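PDB 5HEI: NfrA2 from Bacillus megaterium, which probably uses bound FMN to catalyse the NADPH-dependent reduction of flavins and of nitro compounds, among them the herbicide mesotrione. Local coordinates for residues D28-S33 against E118-A123; R139-V144 against R234-K239. One frame throughout, in Å; residues are numbered along the deposited sequence.

Interaction 1. Residues D28-S33 against E118-A123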
# COMPACT_ATOMS: atom_id res chain seq x y z
N ASP A 28 -17.11 -0.63 11.53
CA ASP A 28 -17.46 0.64 10.87
C ASP A 28 -16.36 1.69 10.98
O ASP A 28 -16.12 2.41 10.02
CB ASP A 28 -18.80 1.19 11.36
CG ASP A 28 -20.02 0.36 11.00
OD1 ASP A 28 -20.06 -0.18 9.86
OD2 ASP A 28 -20.94 0.25 11.83
N THR A 29 -15.67 1.75 12.14
CA THR A 29 -14.54 2.66 12.39
C THR A 29 -13.32 2.25 11.54
O THR A 29 -12.65 3.13 10.99
CB THR A 29 -14.26 2.73 13.90
OG1 THR A 29 -15.46 3.11 14.57
CG2 THR A 29 -13.14 3.71 14.25
N ILE A 30 -13.07 0.92 11.40
CA ILE A 30 -11.99 0.33 10.60
C ILE A 30 -12.24 0.60 9.10
O ILE A 30 -11.29 0.93 8.38
CB ILE A 30 -11.76 -1.18 10.95
CG1 ILE A 30 -11.25 -1.36 12.40
CG2 ILE A 30 -10.81 -1.88 9.97
CD1 ILE A 30 -11.48 -2.75 12.99
N ILE A 31 -13.51 0.48 8.63
CA ILE A 31 -13.85 0.76 7.23
C ILE A 31 -13.85 2.26 6.90
O ILE A 31 -13.41 2.64 5.82
CB ILE A 31 -15.07 -0.03 6.65
CG1 ILE A 31 -16.37 0.21 7.45
CG2 ILE A 31 -14.76 -1.51 6.51
CD1 ILE A 31 -17.32 1.29 6.90
N GLN A 32 -14.33 3.12 7.84
CA GLN A 32 -14.36 4.58 7.67
C GLN A 32 -12.95 5.18 7.65
O GLN A 32 -12.71 6.13 6.89
CB GLN A 32 -15.23 5.26 8.74
CG GLN A 32 -16.71 5.24 8.40
CD GLN A 32 -17.55 5.64 9.58
OE1 GLN A 32 -17.86 4.83 10.46
NE2 GLN A 32 -17.96 6.90 9.61
N SER A 33 -12.03 4.62 8.46
CA SER A 33 -10.63 5.06 8.51
C SER A 33 -9.91 4.67 7.22
O SER A 33 -9.18 5.49 6.66
CB SER A 33 -9.92 4.45 9.72
OG SER A 33 -10.56 4.78 10.94
N GLU A 118 -3.06 -0.48 5.76
CA GLU A 118 -2.31 0.21 6.82
C GLU A 118 -3.22 1.13 7.64
O GLU A 118 -3.07 1.16 8.86
CB GLU A 118 -1.10 0.96 6.23
CG GLU A 118 -0.21 1.68 7.24
CD GLU A 118 0.45 0.85 8.33
OE1 GLU A 118 0.59 -0.38 8.17
OE2 GLU A 118 0.86 1.46 9.35
N ALA A 119 -4.15 1.85 6.98
CA ALA A 119 -5.12 2.73 7.64
C ALA A 119 -6.05 1.88 8.51
O ALA A 119 -6.33 2.25 9.65
CB ALA A 119 -5.93 3.50 6.61
N ALA A 120 -6.48 0.71 7.98
CA ALA A 120 -7.32 -0.24 8.70
C ALA A 120 -6.56 -0.83 9.90
O ALA A 120 -7.16 -1.02 10.95
CB ALA A 120 -7.77 -1.35 7.76
N THR A 121 -5.23 -1.07 9.74
CA THR A 121 -4.32 -1.57 10.77
C THR A 121 -4.17 -0.55 11.92
O THR A 121 -4.47 -0.90 13.06
CB THR A 121 -2.98 -2.03 10.14
OG1 THR A 121 -3.15 -3.36 9.64
CG2 THR A 121 -1.80 -2.02 11.12
N VAL A 122 -3.75 0.70 11.61
CA VAL A 122 -3.57 1.76 12.62
C VAL A 122 -4.85 2.09 13.39
O VAL A 122 -4.77 2.40 14.58
CB VAL A 122 -2.79 3.01 12.15
CG1 VAL A 122 -1.34 2.68 11.83
CG2 VAL A 122 -3.46 3.71 10.98
N ALA A 123 -6.03 1.99 12.73
CA ALA A 123 -7.34 2.23 13.35
C ALA A 123 -7.70 1.09 14.29
O ALA A 123 -8.03 1.35 15.45
CB ALA A 123 -8.41 2.38 12.29

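Interaction 2. Residues R139-V144 against R234-K239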
# COMPACT_ATOMS: atom_id res chain seq x y z
N ARG A 139 -2.34 -17.43 -3.02
CA ARG A 139 -1.89 -18.83 -3.10
C ARG A 139 -2.78 -19.55 -4.11
O ARG A 139 -2.28 -20.11 -5.08
CB ARG A 139 -1.94 -19.53 -1.73
CG ARG A 139 -1.29 -20.90 -1.70
CD ARG A 139 -1.47 -21.57 -0.35
NE ARG A 139 -1.53 -23.03 -0.48
CZ ARG A 139 -2.65 -23.72 -0.65
NH1 ARG A 139 -3.82 -23.09 -0.71
NH2 ARG A 139 -2.62 -25.04 -0.75
N LYS A 140 -4.10 -19.54 -3.85
CA LYS A 140 -5.14 -20.10 -4.69
C LYS A 140 -6.10 -18.92 -4.92
O LYS A 140 -7.11 -18.80 -4.22
CB LYS A 140 -5.80 -21.33 -4.02
CG LYS A 140 -4.87 -22.54 -3.93
CD LYS A 140 -5.57 -23.84 -3.51
CE LYS A 140 -4.67 -25.04 -3.61
NZ LYS A 140 -5.31 -26.27 -3.05
N PRO A 141 -5.74 -17.97 -5.83
CA PRO A 141 -6.58 -16.77 -6.00
C PRO A 141 -7.82 -16.96 -6.87
O PRO A 141 -8.78 -16.20 -6.70
CB PRO A 141 -5.62 -15.74 -6.58
CG PRO A 141 -4.60 -16.53 -7.31
CD PRO A 141 -4.55 -17.92 -6.72
N LEU A 142 -7.80 -17.94 -7.80
CA LEU A 142 -8.94 -18.23 -8.67
C LEU A 142 -10.10 -18.80 -7.85
O LEU A 142 -11.26 -18.52 -8.15
CB LEU A 142 -8.55 -19.18 -9.83
CG LEU A 142 -7.45 -18.68 -10.79
CD1 LEU A 142 -6.85 -19.84 -11.57
CD2 LEU A 142 -7.96 -17.61 -11.74
N GLU A 143 -9.77 -19.56 -6.77
CA GLU A 143 -10.75 -20.13 -5.84
C GLU A 143 -11.31 -19.03 -4.93
O GLU A 143 -12.46 -19.12 -4.51
CB GLU A 143 -10.14 -21.26 -5.00
CG GLU A 143 -9.82 -22.51 -5.79
CD GLU A 143 -8.40 -22.60 -6.32
OE1 GLU A 143 -7.99 -21.73 -7.12
OE2 GLU A 143 -7.72 -23.59 -5.96
N VAL A 144 -10.47 -18.00 -4.63
CA VAL A 144 -10.84 -16.84 -3.81
C VAL A 144 -11.90 -16.02 -4.57
O VAL A 144 -12.92 -15.67 -3.99
CB VAL A 144 -9.58 -16.01 -3.39
CG1 VAL A 144 -9.96 -14.64 -2.83
CG2 VAL A 144 -8.74 -16.77 -2.38
N ARG A 234 -0.39 -14.12 -12.55
CA ARG A 234 -0.74 -13.64 -13.89
C ARG A 234 -2.08 -14.22 -14.36
O ARG A 234 -2.88 -13.50 -14.96
CB ARG A 234 0.38 -13.92 -14.91
CG ARG A 234 0.15 -13.24 -16.26
CD ARG A 234 1.36 -13.21 -17.15
NE ARG A 234 1.01 -12.69 -18.47
CZ ARG A 234 1.88 -12.24 -19.37
NH1 ARG A 234 3.18 -12.23 -19.10
NH2 ARG A 234 1.45 -11.78 -20.54
N ALA A 235 -2.32 -15.52 -14.07
CA ALA A 235 -3.56 -16.24 -14.41
C ALA A 235 -4.79 -15.58 -13.77
O ALA A 235 -5.85 -15.55 -14.39
CB ALA A 235 -3.46 -17.69 -13.96
N MET A 236 -4.63 -15.04 -12.53
CA MET A 236 -5.65 -14.34 -11.75
C MET A 236 -6.03 -13.00 -12.42
O MET A 236 -7.23 -12.74 -12.59
CB MET A 236 -5.17 -14.15 -10.29
CG MET A 236 -5.91 -13.08 -9.49
SD MET A 236 -5.00 -12.45 -8.05
CE MET A 236 -3.64 -11.61 -8.83
N LEU A 237 -5.03 -12.17 -12.80
CA LEU A 237 -5.20 -10.85 -13.45
C LEU A 237 -5.79 -11.01 -14.85
O LEU A 237 -6.68 -10.24 -15.22
CB LEU A 237 -3.87 -10.07 -13.52
CG LEU A 237 -3.09 -9.87 -12.22
CD1 LEU A 237 -1.62 -9.61 -12.50
CD2 LEU A 237 -3.66 -8.74 -11.38
N GLU A 238 -5.32 -12.02 -15.61
CA GLU A 238 -5.80 -12.30 -16.96
C GLU A 238 -7.24 -12.82 -16.97
O GLU A 238 -7.97 -12.56 -17.93
CB GLU A 238 -4.83 -13.21 -17.73
CG GLU A 238 -3.55 -12.48 -18.16
CD GLU A 238 -2.49 -13.28 -18.89
OE1 GLU A 238 -2.30 -14.48 -18.57
OE2 GLU A 238 -1.80 -12.68 -19.75
N LYS A 239 -7.67 -13.51 -15.88
CA LYS A 239 -9.04 -14.02 -15.72
C LYS A 239 -10.03 -12.86 -15.46
O LYS A 239 -11.15 -12.89 -15.96
CB LYS A 239 -9.12 -15.06 -14.60
CG LYS A 239 -10.37 -15.94 -14.64
CD LYS A 239 -10.06 -17.40 -14.95
CE LYS A 239 -9.95 -17.71 -16.43
NZ LYS A 239 -9.58 -19.12 -16.68

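Interaction 1. Residues D28-S33 against E118-A123
Ile-30 reaches Ala-120 because its CG2 stands anti to the backbone N while CG1 lies beside that nitrogen (chi1 -66°); the shorter branch therefore faces the partner helix. Ser-33 has its hydroxyl anti to its own carbonyl carbon (chi1 -57°), a turn that sets OG over the methyl of Ala-123. Three alanines form the whole receiving surface of residues 118-123, a worked example of how short side chains let two helices lie close. The segment axes come within 8.2 Å of each other, with their N-to-C directions 140° apart, and CA of Ile-30 is 5.1 Å from CA of Ala-120. At this level Ile-30 CG2 rests 3.8 Å from Ala-120 CB, methyl against methyl, and also lies near the Ala-120 carbonyl oxygen. One turn further along residues 28-33, the Ser-33 side chain approaches the other helix alongside Ala-123, with OG 3.5 Å from Ala-123 CB. Ala-119 meets backbone instead, its CB 3.8 Å from Ser-33 O.

The same OG lies 2.7 Å from Thr-29 O and within hydrogen-bonding reach of OE1 of Gln-9 of the second subunit; which of the two its single proton serves is not settled. Ile-30 continues past the helix pair to Val-162 and Leu-77 on the sheet, while Ala-120 touches Leu-160 and Phe-79. Every residue that touches across the pair is buried, and the FMN lies about 11 Å from the side chain of Ala-119. An obliquely antiparallel pair of helices, 24-36 and 104-126, laid on the antiparallel sheet and reached by the partner subunit is in keeping with the alpha+beta fold of dimeric, FMN-dependent nitroreductases.

Interaction 2. Residues R139-V144 against R234-K239
The ring of Pro-141 turns its CB and CG toward Met-236, whereas the planar guanidinium of Arg-234 is occupied within its own helix. Glu-238 sits at that guanidinium's edge, almost in its plane, and takes an N-H from NE at 3.1 Å to OE2 in a salt bridge; a weak second bond comes from NH2. On the carboxylate side the approach is steep: NE comes to OE2 from above the carboxylate plane, 61° out of it.

Across the contact the forces are apolar. With CG anti to its backbone N (chi1 162°) and the chain bent at chi3, Met-236 crosses the proline at about a right angle: SD is 3.7 Å from Pro-141 CB, and Met-236 CB is 3.9 Å from Pro-141 CG. Leu-142 contributes the largest share of the buried surface, its closest contacts being made by CD2. This methyl lies 3.8 Å from CD of Lys-239, whose bent aliphatic chain crosses the leucine, and 4.0 Å from the carbonyl oxygen of Ala-235. The lysine here serves as hydrocarbon rather than as a charge.

Pro-141 and Leu-142 also touch Glu-232, just ahead of helix 233-239. On the sheet side, Met-236 packs on Phe-155 and Pro-156 of strand 154-163, and it also meets Leu-107 of the second subunit; the N-terminal part of helix 141-148 is thereby joined to the C-terminal helix 233-239 beside the sheet.

In the fold
Along the chain interaction 1 is complete before interaction 2 begins, and the centre of the chain lies between them, with their own centres 27 Å apart and nearest atoms about 17 Å apart. Strand 154-163 is common ground: residues 28-33 and 118-123 pack on Leu-160 and Val-162, whereas residues 139-144 and 234-239 meet Phe-155 and Pro-156. Helix 104-126 also takes part in both, once within the chain and once from the second subunit, whose Leu-107 packs on Met-236. Helix pairs at two places on one sheet thus both reach the partner, which illustrates how core packing and dimer assembly overlap in this enzyme.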